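Local coordinates for protein hypothetical glycoside hydrolase (Bacteroides vulgatus, PDB 3S30) that is of unproven function but is probably a glycoside hydrolase or carbohydrate-binding protein with a galactose-binding-like beta-sandwich fold, at residues N275-A280 with K305-Q310; Y249-E254 with N269-E274. One frame throughout, in Å; residues are numbered along the deposited sequence.

Interaction 1 of 2, residues N275-A280 with K305-Q310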
ATOM      1  N   ASN A 275     -11.200   3.987  16.119  1.00 76.79           N
ATOM      2  CA  ASN A 275     -11.769   2.751  15.571  1.00 74.96           C
ATOM      3  C   ASN A 275     -10.770   1.607  15.473  1.00 72.16           C
ATOM      4  O   ASN A 275     -11.171   0.456  15.253  1.00 70.83           O
ATOM      5  CB  ASN A 275     -12.401   3.015  14.204  1.00 74.33           C
ATOM      6  CG  ASN A 275     -13.631   3.899  14.300  1.00 77.84           C
ATOM      7  OD1 ASN A 275     -13.537   5.058  14.701  1.00 84.31           O
ATOM      8  ND2 ASN A 275     -14.795   3.350  13.960  1.00 72.59           N
HETATM    9  N   MSE A 276      -9.487   1.922  15.670  1.00 69.93           N
HETATM   10  CA  MSE A 276      -8.404   0.948  15.547  1.00 68.66           C
HETATM   11  C   MSE A 276      -8.473  -0.191  16.573  1.00 69.62           C
HETATM   12  O   MSE A 276      -8.679   0.043  17.761  1.00 72.73           O
HETATM   13  CB  MSE A 276      -7.037   1.656  15.629  1.00 67.97           C
HETATM   14  CG  MSE A 276      -6.538   2.232  14.288  1.00 65.66           C
HETATM   15 SE   MSE A 276      -6.118   0.866  12.958  0.75 57.73          SE
HETATM   16  CE  MSE A 276      -4.958  -0.253  14.045  1.00 65.95           C
ATOM     17  N   VAL A 277      -8.286  -1.424  16.098  1.00 68.77           N
ATOM     18  CA  VAL A 277      -8.323  -2.619  16.954  1.00 69.61           C
ATOM     19  C   VAL A 277      -6.954  -3.319  17.001  1.00 68.76           C
ATOM     20  O   VAL A 277      -6.447  -3.623  18.080  1.00 70.63           O
ATOM     21  CB  VAL A 277      -9.418  -3.606  16.494  1.00 70.21           C
ATOM     22  CG1 VAL A 277      -9.490  -4.812  17.422  1.00 70.39           C
ATOM     23  CG2 VAL A 277     -10.779  -2.904  16.427  1.00 67.66           C
ATOM     24  N   ALA A 278      -6.355  -3.563  15.839  1.00 65.73           N
ATOM     25  CA  ALA A 278      -4.992  -4.098  15.785  1.00 65.14           C
ATOM     26  C   ALA A 278      -4.184  -3.545  14.608  1.00 62.61           C
ATOM     27  O   ALA A 278      -4.734  -3.163  13.580  1.00 59.95           O
ATOM     28  CB  ALA A 278      -5.010  -5.638  15.746  1.00 65.00           C
ATOM     29  N   ALA A 279      -2.866  -3.534  14.782  1.00 62.50           N
ATOM     30  CA  ALA A 279      -1.940  -3.006  13.788  1.00 60.02           C
ATOM     31  C   ALA A 279      -0.672  -3.855  13.767  1.00 59.14           C
ATOM     32  O   ALA A 279      -0.159  -4.259  14.826  1.00 57.72           O
ATOM     33  CB  ALA A 279      -1.585  -1.535  14.106  1.00 60.15           C
ATOM     34  N   ALA A 280      -0.174  -4.102  12.556  1.00 56.46           N
ATOM     35  CA  ALA A 280       1.080  -4.816  12.352  1.00 56.12           C
ATOM     36  C   ALA A 280       2.016  -3.910  11.568  1.00 55.39           C
ATOM     37  O   ALA A 280       1.691  -3.523  10.450  1.00 55.62           O
ATOM     38  CB  ALA A 280       0.835  -6.121  11.606  1.00 53.39           C
ATOM     39  N   LYS A 305      -9.223  -3.195  22.768  1.00 81.72           N
ATOM     40  CA  LYS A 305     -10.583  -3.302  22.265  1.00 82.17           C
ATOM     41  C   LYS A 305     -11.122  -4.692  22.534  1.00 83.32           C
ATOM     42  O   LYS A 305     -10.367  -5.620  22.813  1.00 82.52           O
ATOM     43  CB  LYS A 305     -10.632  -3.008  20.761  1.00 80.02           C
ATOM     44  CG  LYS A 305     -10.328  -1.562  20.392  1.00 80.50           C
ATOM     45  CD  LYS A 305     -11.490  -0.640  20.725  1.00 84.48           C
ATOM     46  CE  LYS A 305     -11.208   0.797  20.316  1.00 85.21           C
ATOM     47  NZ  LYS A 305     -12.268   1.746  20.810  1.00 90.47           N
ATOM     48  N   THR A 306     -12.444  -4.810  22.464  1.00 85.77           N
ATOM     49  CA  THR A 306     -13.150  -6.062  22.670  1.00 88.19           C
ATOM     50  C   THR A 306     -13.847  -6.370  21.354  1.00 87.84           C
ATOM     51  O   THR A 306     -14.685  -5.586  20.910  1.00 88.52           O
ATOM     52  CB  THR A 306     -14.209  -5.919  23.810  1.00 92.90           C
ATOM     53  OG1 THR A 306     -13.586  -5.412  25.000  1.00 90.46           O
ATOM     54  CG2 THR A 306     -14.885  -7.256  24.116  1.00 94.04           C
ATOM     55  N   ILE A 307     -13.494  -7.484  20.714  1.00 90.76           N
ATOM     56  CA  ILE A 307     -14.105  -7.838  19.428  1.00 90.60           C
ATOM     57  C   ILE A 307     -15.535  -8.330  19.640  1.00 94.13           C
ATOM     58  O   ILE A 307     -15.801  -9.111  20.559  1.00 96.75           O
ATOM     59  CB  ILE A 307     -13.289  -8.905  18.634  1.00 89.25           C
ATOM     60  CG1 ILE A 307     -12.076  -8.275  17.929  1.00 85.54           C
ATOM     61  CG2 ILE A 307     -14.153  -9.586  17.578  1.00 88.87           C
ATOM     62  CD1 ILE A 307     -10.768  -8.452  18.668  1.00 86.05           C
ATOM     63  N   ASP A 308     -16.445  -7.842  18.796  1.00 93.93           N
ATOM     64  CA  ASP A 308     -17.829  -8.303  18.777  1.00 96.63           C
ATOM     65  C   ASP A 308     -17.950  -9.431  17.735  1.00 96.10           C
ATOM     66  O   ASP A 308     -17.866  -9.168  16.528  1.00 93.27           O
ATOM     67  CB  ASP A 308     -18.763  -7.134  18.437  1.00 96.76           C
ATOM     68  CG  ASP A 308     -20.241  -7.483  18.589  1.00100.63           C
ATOM     69  OD1 ASP A 308     -20.570  -8.669  18.821  1.00102.57           O
ATOM     70  OD2 ASP A 308     -21.080  -6.559  18.476  1.00 98.31           O
ATOM     71  N   PRO A 309     -18.139 -10.688  18.194  1.00 98.32           N
ATOM     72  CA  PRO A 309     -18.251 -11.828  17.270  1.00 98.14           C
ATOM     73  C   PRO A 309     -19.412 -11.706  16.277  1.00 98.16           C
ATOM     74  O   PRO A 309     -19.295 -12.153  15.132  1.00 97.01           O
ATOM     75  CB  PRO A 309     -18.489 -13.031  18.197  1.00101.73           C
ATOM     76  CG  PRO A 309     -18.162 -12.566  19.569  1.00103.53           C
ATOM     77  CD  PRO A 309     -18.373 -11.092  19.592  1.00101.82           C
ATOM     78  N   GLN A 310     -20.522 -11.121  16.723  1.00 99.84           N
ATOM     79  CA  GLN A 310     -21.668 -10.874  15.849  1.00 99.56           C
ATOM     80  C   GLN A 310     -21.319  -9.869  14.767  1.00 94.68           C
ATOM     81  O   GLN A 310     -21.448 -10.164  13.580  1.00 93.49           O
ATOM     82  CB  GLN A 310     -22.878 -10.361  16.641  1.00102.90           C
ATOM     83  CG  GLN A 310     -23.816 -11.451  17.139  1.00107.53           C
ATOM     84  CD  GLN A 310     -25.196 -10.917  17.515  1.00111.92           C
ATOM     85  OE1 GLN A 310     -25.459  -9.715  17.428  1.00109.86           O
ATOM     86  NE2 GLN A 310     -26.083 -11.814  17.926  1.00108.54           N
TER
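Val277 CG1 stands anti to the backbone N (chi1 -178°), and this turn presents the methyl to both Lys305 and Ile307. Lys305 bends at chi2 (-74°), which folds its chain over the backbone of Met276 and Val277. The contact sits at a classic beta bulge in the galactose-binding-like domain. Val277 and Ala278 both face Phe252 on the neighbouring antiparallel strand 247-254, and both share backbone hydrogen bonds with it. The segment 305-310 passes beside the bulge as a loop and then enters the short helix 309-313.

Around Val277 the touching is between carbon atoms. Val277 CG1 lies 4.0 Å from Lys305 CB, and the two side chains cross at about a right angle. The same methyl meets Ile307 CD1 at 4.1 Å. The CB of Ile307 does not point at the strand, but its CD1 end reaches back to Val277. The valine methyl thus has one neighbour from each of two loop residues. Val277 also packs on Phe252 and Glu254, so the loop adds to a residue already seated in the sheet.

Lys305 uses its aliphatic part here. Its CG comes to 3.5 Å from Met276 O and its CE to 3.7 Å from the same oxygen. These are carbon-to-oxygen van der Waals contacts, not hydrogen bonds. The ammonium goes on to the backbone carbonyl of Glu274, just before the strand segment. The lysine is exposed, while Met276 and Val277 are buried. Met276, a selenomethionine, has its CB directed away from the loop, and its side chain packs on Leu251 and Tyr303.

Past the contact, Asp308 takes the N-cap position of helix 309-313. Its OD1 accepts a weak bond from Gln310 N at 3.2 Å, with an N-H...O angle of 134°.

Interaction 2 of 2, residues Y249-E254 with N269-E274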
ATOM      1  N   TYR A 249       2.833  -2.229   6.555  1.00 50.95           N
ATOM      2  CA  TYR A 249       1.959  -2.423   7.707  1.00 50.53           C
ATOM      3  C   TYR A 249       0.559  -2.914   7.311  1.00 50.84           C
ATOM      4  O   TYR A 249       0.195  -2.961   6.129  1.00 47.48           O
ATOM      5  CB  TYR A 249       1.861  -1.141   8.540  1.00 50.80           C
ATOM      6  CG  TYR A 249       1.167   0.023   7.868  1.00 50.43           C
ATOM      7  CD1 TYR A 249       1.869   0.891   7.042  1.00 54.24           C
ATOM      8  CD2 TYR A 249      -0.184   0.284   8.090  1.00 52.59           C
ATOM      9  CE1 TYR A 249       1.254   1.967   6.443  1.00 51.07           C
ATOM     10  CE2 TYR A 249      -0.815   1.358   7.478  1.00 52.05           C
ATOM     11  CZ  TYR A 249      -0.086   2.194   6.647  1.00 53.68           C
ATOM     12  OH  TYR A 249      -0.685   3.275   6.035  1.00 60.00           O
ATOM     13  N   ALA A 250      -0.218  -3.289   8.323  1.00 52.31           N
ATOM     14  CA  ALA A 250      -1.580  -3.750   8.118  1.00 51.81           C
ATOM     15  C   ALA A 250      -2.445  -3.248   9.253  1.00 54.59           C
ATOM     16  O   ALA A 250      -1.973  -3.095  10.383  1.00 55.95           O
ATOM     17  CB  ALA A 250      -1.633  -5.273   8.035  1.00 49.79           C
ATOM     18  N   LEU A 251      -3.713  -3.008   8.939  1.00 55.83           N
ATOM     19  CA  LEU A 251      -4.659  -2.439   9.880  1.00 56.76           C
ATOM     20  C   LEU A 251      -5.851  -3.380  10.029  1.00 57.76           C
ATOM     21  O   LEU A 251      -6.246  -4.051   9.074  1.00 55.88           O
ATOM     22  CB  LEU A 251      -5.141  -1.082   9.359  1.00 57.19           C
ATOM     23  CG  LEU A 251      -4.066  -0.042   9.028  1.00 55.61           C
ATOM     24  CD1 LEU A 251      -4.662   1.111   8.234  1.00 52.35           C
ATOM     25  CD2 LEU A 251      -3.405   0.473  10.292  1.00 59.38           C
ATOM     26  N   PHE A 252      -6.408  -3.422  11.237  1.00 59.55           N
ATOM     27  CA  PHE A 252      -7.664  -4.110  11.508  1.00 60.84           C
ATOM     28  C   PHE A 252      -8.484  -3.192  12.395  1.00 62.65           C
ATOM     29  O   PHE A 252      -8.047  -2.832  13.498  1.00 64.27           O
ATOM     30  CB  PHE A 252      -7.397  -5.441  12.221  1.00 62.43           C
ATOM     31  CG  PHE A 252      -8.629  -6.258  12.475  1.00 62.79           C
ATOM     32  CD1 PHE A 252      -9.448  -6.657  11.421  1.00 62.64           C
ATOM     33  CD2 PHE A 252      -8.967  -6.649  13.769  1.00 64.27           C
ATOM     34  CE1 PHE A 252     -10.592  -7.420  11.655  1.00 59.70           C
ATOM     35  CE2 PHE A 252     -10.103  -7.413  14.014  1.00 61.99           C
ATOM     36  CZ  PHE A 252     -10.918  -7.795  12.956  1.00 64.95           C
ATOM     37  N   TYR A 253      -9.665  -2.792  11.931  1.00 62.14           N
ATOM     38  CA  TYR A 253     -10.466  -1.855  12.707  1.00 62.26           C
ATOM     39  C   TYR A 253     -11.964  -2.101  12.649  1.00 63.62           C
ATOM     40  O   TYR A 253     -12.472  -2.827  11.800  1.00 62.20           O
ATOM     41  CB  TYR A 253     -10.147  -0.416  12.296  1.00 61.33           C
ATOM     42  CG  TYR A 253     -10.447  -0.089  10.846  1.00 61.40           C
ATOM     43  CD1 TYR A 253     -11.717   0.317  10.450  1.00 60.31           C
ATOM     44  CD2 TYR A 253      -9.450  -0.150   9.880  1.00 58.41           C
ATOM     45  CE1 TYR A 253     -11.990   0.633   9.132  1.00 59.93           C
ATOM     46  CE2 TYR A 253      -9.716   0.161   8.557  1.00 59.21           C
ATOM     47  CZ  TYR A 253     -10.982   0.555   8.187  1.00 60.72           C
ATOM     48  OH  TYR A 253     -11.245   0.862   6.871  1.00 57.60           O
ATOM     49  N   GLU A 254     -12.654  -1.467  13.585  1.00 67.13           N
ATOM     50  CA  GLU A 254     -14.084  -1.597  13.732  1.00 70.20           C
ATOM     51  C   GLU A 254     -14.734  -0.422  13.016  1.00 70.95           C
ATOM     52  O   GLU A 254     -14.384   0.723  13.270  1.00 71.09           O
ATOM     53  CB  GLU A 254     -14.426  -1.599  15.216  1.00 72.05           C
ATOM     54  CG  GLU A 254     -15.868  -1.864  15.536  1.00 78.39           C
ATOM     55  CD  GLU A 254     -16.121  -1.955  17.034  1.00 82.79           C
ATOM     56  OE1 GLU A 254     -15.232  -2.460  17.769  1.00 80.18           O
ATOM     57  OE2 GLU A 254     -17.215  -1.530  17.465  1.00 79.86           O
ATOM     58  N   ASN A 269       0.186   9.269  12.519  1.00 70.15           N
ATOM     59  CA  ASN A 269      -0.313   9.404  13.875  1.00 72.00           C
ATOM     60  C   ASN A 269      -0.053   8.186  14.745  1.00 70.70           C
ATOM     61  O   ASN A 269      -0.919   7.767  15.509  1.00 69.78           O
ATOM     62  CB  ASN A 269      -1.813   9.692  13.819  1.00 74.34           C
ATOM     63  CG  ASN A 269      -2.114  11.148  13.898  1.00 77.72           C
ATOM     64  OD1 ASN A 269      -2.657  11.735  12.960  1.00 88.97           O
ATOM     65  ND2 ASN A 269      -1.741  11.757  15.011  1.00 74.93           N
ATOM     66  N   ASN A 270       1.147   7.622  14.626  1.00 70.80           N
ATOM     67  CA  ASN A 270       1.544   6.450  15.408  1.00 71.18           C
ATOM     68  C   ASN A 270       0.568   5.260  15.252  1.00 68.10           C
ATOM     69  O   ASN A 270       0.488   4.404  16.123  1.00 68.88           O
ATOM     70  CB  ASN A 270       1.704   6.862  16.890  1.00 74.58           C
ATOM     71  CG  ASN A 270       2.475   5.834  17.722  1.00 78.69           C
ATOM     72  OD1 ASN A 270       3.620   5.503  17.421  1.00 80.20           O
ATOM     73  ND2 ASN A 270       1.841   5.332  18.775  1.00 78.04           N
ATOM     74  N   TYR A 271      -0.169   5.211  14.141  1.00 65.94           N
ATOM     75  CA  TYR A 271      -1.210   4.182  13.916  1.00 65.37           C
ATOM     76  C   TYR A 271      -2.360   4.238  14.953  1.00 67.54           C
ATOM     77  O   TYR A 271      -2.977   3.216  15.264  1.00 65.02           O
ATOM     78  CB  TYR A 271      -0.562   2.774  13.799  1.00 65.06           C
ATOM     79  CG  TYR A 271       0.561   2.773  12.772  1.00 60.69           C
ATOM     80  CD1 TYR A 271       0.297   2.533  11.431  1.00 54.10           C
ATOM     81  CD2 TYR A 271       1.869   3.087  13.137  1.00 57.34           C
ATOM     82  CE1 TYR A 271       1.310   2.574  10.478  1.00 51.01           C
ATOM     83  CE2 TYR A 271       2.888   3.142  12.194  1.00 56.69           C
ATOM     84  CZ  TYR A 271       2.600   2.884  10.861  1.00 56.36           C
ATOM     85  OH  TYR A 271       3.602   2.935   9.920  1.00 51.50           O
ATOM     86  N   GLU A 272      -2.638   5.450  15.462  1.00 70.66           N
ATOM     87  CA  GLU A 272      -3.712   5.697  16.447  1.00 73.86           C
ATOM     88  C   GLU A 272      -4.992   6.208  15.784  1.00 74.48           C
ATOM     89  O   GLU A 272      -4.954   7.094  14.920  1.00 74.75           O
ATOM     90  CB  GLU A 272      -3.299   6.732  17.506  1.00 75.20           C
ATOM     91  CG  GLU A 272      -2.115   6.346  18.377  1.00 77.59           C
ATOM     92  CD  GLU A 272      -2.379   5.156  19.286  1.00 77.19           C
ATOM     93  OE1 GLU A 272      -3.554   4.777  19.467  1.00 76.24           O
ATOM     94  OE2 GLU A 272      -1.395   4.594  19.814  1.00 73.48           O
ATOM     95  N   HIS A 273      -6.119   5.650  16.217  1.00 74.86           N
ATOM     96  CA  HIS A 273      -7.447   6.069  15.768  1.00 74.43           C
ATOM     97  C   HIS A 273      -8.449   5.426  16.709  1.00 76.50           C
ATOM     98  O   HIS A 273      -8.194   4.357  17.245  1.00 78.67           O
ATOM     99  CB  HIS A 273      -7.719   5.631  14.318  1.00 70.51           C
ATOM    100  CG  HIS A 273      -8.790   6.427  13.640  1.00 65.88           C
ATOM    101  ND1 HIS A 273     -10.134   6.176  13.824  1.00 69.10           N
ATOM    102  CD2 HIS A 273      -8.716   7.481  12.796  1.00 64.30           C
ATOM    103  CE1 HIS A 273     -10.842   7.043  13.119  1.00 68.17           C
ATOM    104  NE2 HIS A 273     -10.005   7.846  12.487  1.00 66.75           N
ATOM    105  N   GLU A 274      -9.587   6.068  16.919  1.00 79.74           N
ATOM    106  CA  GLU A 274     -10.567   5.568  17.893  1.00 81.68           C
ATOM    107  C   GLU A 274     -11.238   4.261  17.423  1.00 79.05           C
ATOM    108  O   GLU A 274     -11.745   3.499  18.235  1.00 78.23           O
ATOM    109  CB  GLU A 274     -11.598   6.659  18.203  1.00 84.99           C
ATOM    110  CG  GLU A 274     -12.214   6.585  19.609  1.00 91.46           C
ATOM    111  CD  GLU A 274     -12.698   7.945  20.132  1.00 99.61           C
ATOM    112  OE1 GLU A 274     -12.588   8.954  19.397  1.00 94.25           O
ATOM    113  OE2 GLU A 274     -13.184   8.002  21.291  1.00103.80           O
TER
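Tyr249 and Tyr271 form a T-shaped aromatic pair that joins strand 247-254 to a type I' beta turn, Asn269 to Glu272. The strand belongs to the antiparallel beta architecture of the galactose-binding-like domain. The turn lies in the loop leading to strand 276-281.

The aromatic contact comes first. The ring planes stand at 66°, with centroids 5.0 Å apart. Tyr271 brings its edge to the face of Tyr249. Its CE1 sits over the centre of that ring, 3.5 Å above the plane. Tyr249 CG lies between the backbone N and the carbonyl carbon (chi1 67°), which carries the ring toward the loop, and chi2 near -86° turns one face to Tyr271. With an alanine in place of Tyr249 the ring face under Tyr271 CE1 is gone, and Tyr271 would probably be left with a gap on that side and be freer to turn.

The aliphatic contact is lighter. Leu251 CD2 approaches the edge of the Tyr271 ring, near its plane, 4.4 Å from Tyr271 CD1. Leu251 also packs on Met276, and both Tyr249 and Leu251 touch Phe210.

Polar bonds fix the loop side. Tyr271 OH is hydrogen-bonded to Asn247 ND2, and Tyr271 O to Tyr303 OH. Asn270 ND2 reaches Glu272 OE2 in a weak bond, and this carboxylate oxygen also meets His302 NE2. The turn itself is closed by Glu272 N donating to Asn269 O at 2.9 Å.

Both contacts bring a loop against one of two neighbouring antiparallel strands, 276-281 and 247-254. Interaction 2 is the more deeply placed, about 14 Å from the chain centre to its own centre, against about 21 Å for interaction 1. Its chemistry is mainly aromatic. Interaction 1 is partly buried and uses aliphatic carbons, with an exposed lysine at its margin. The two share elements directly. Ala280 O and Ala250 N probably form a hydrogen bond between the strands, as probably do Asn275 ND2 and Glu254 O. The loop of interaction 2 runs on into the strand of interaction 1.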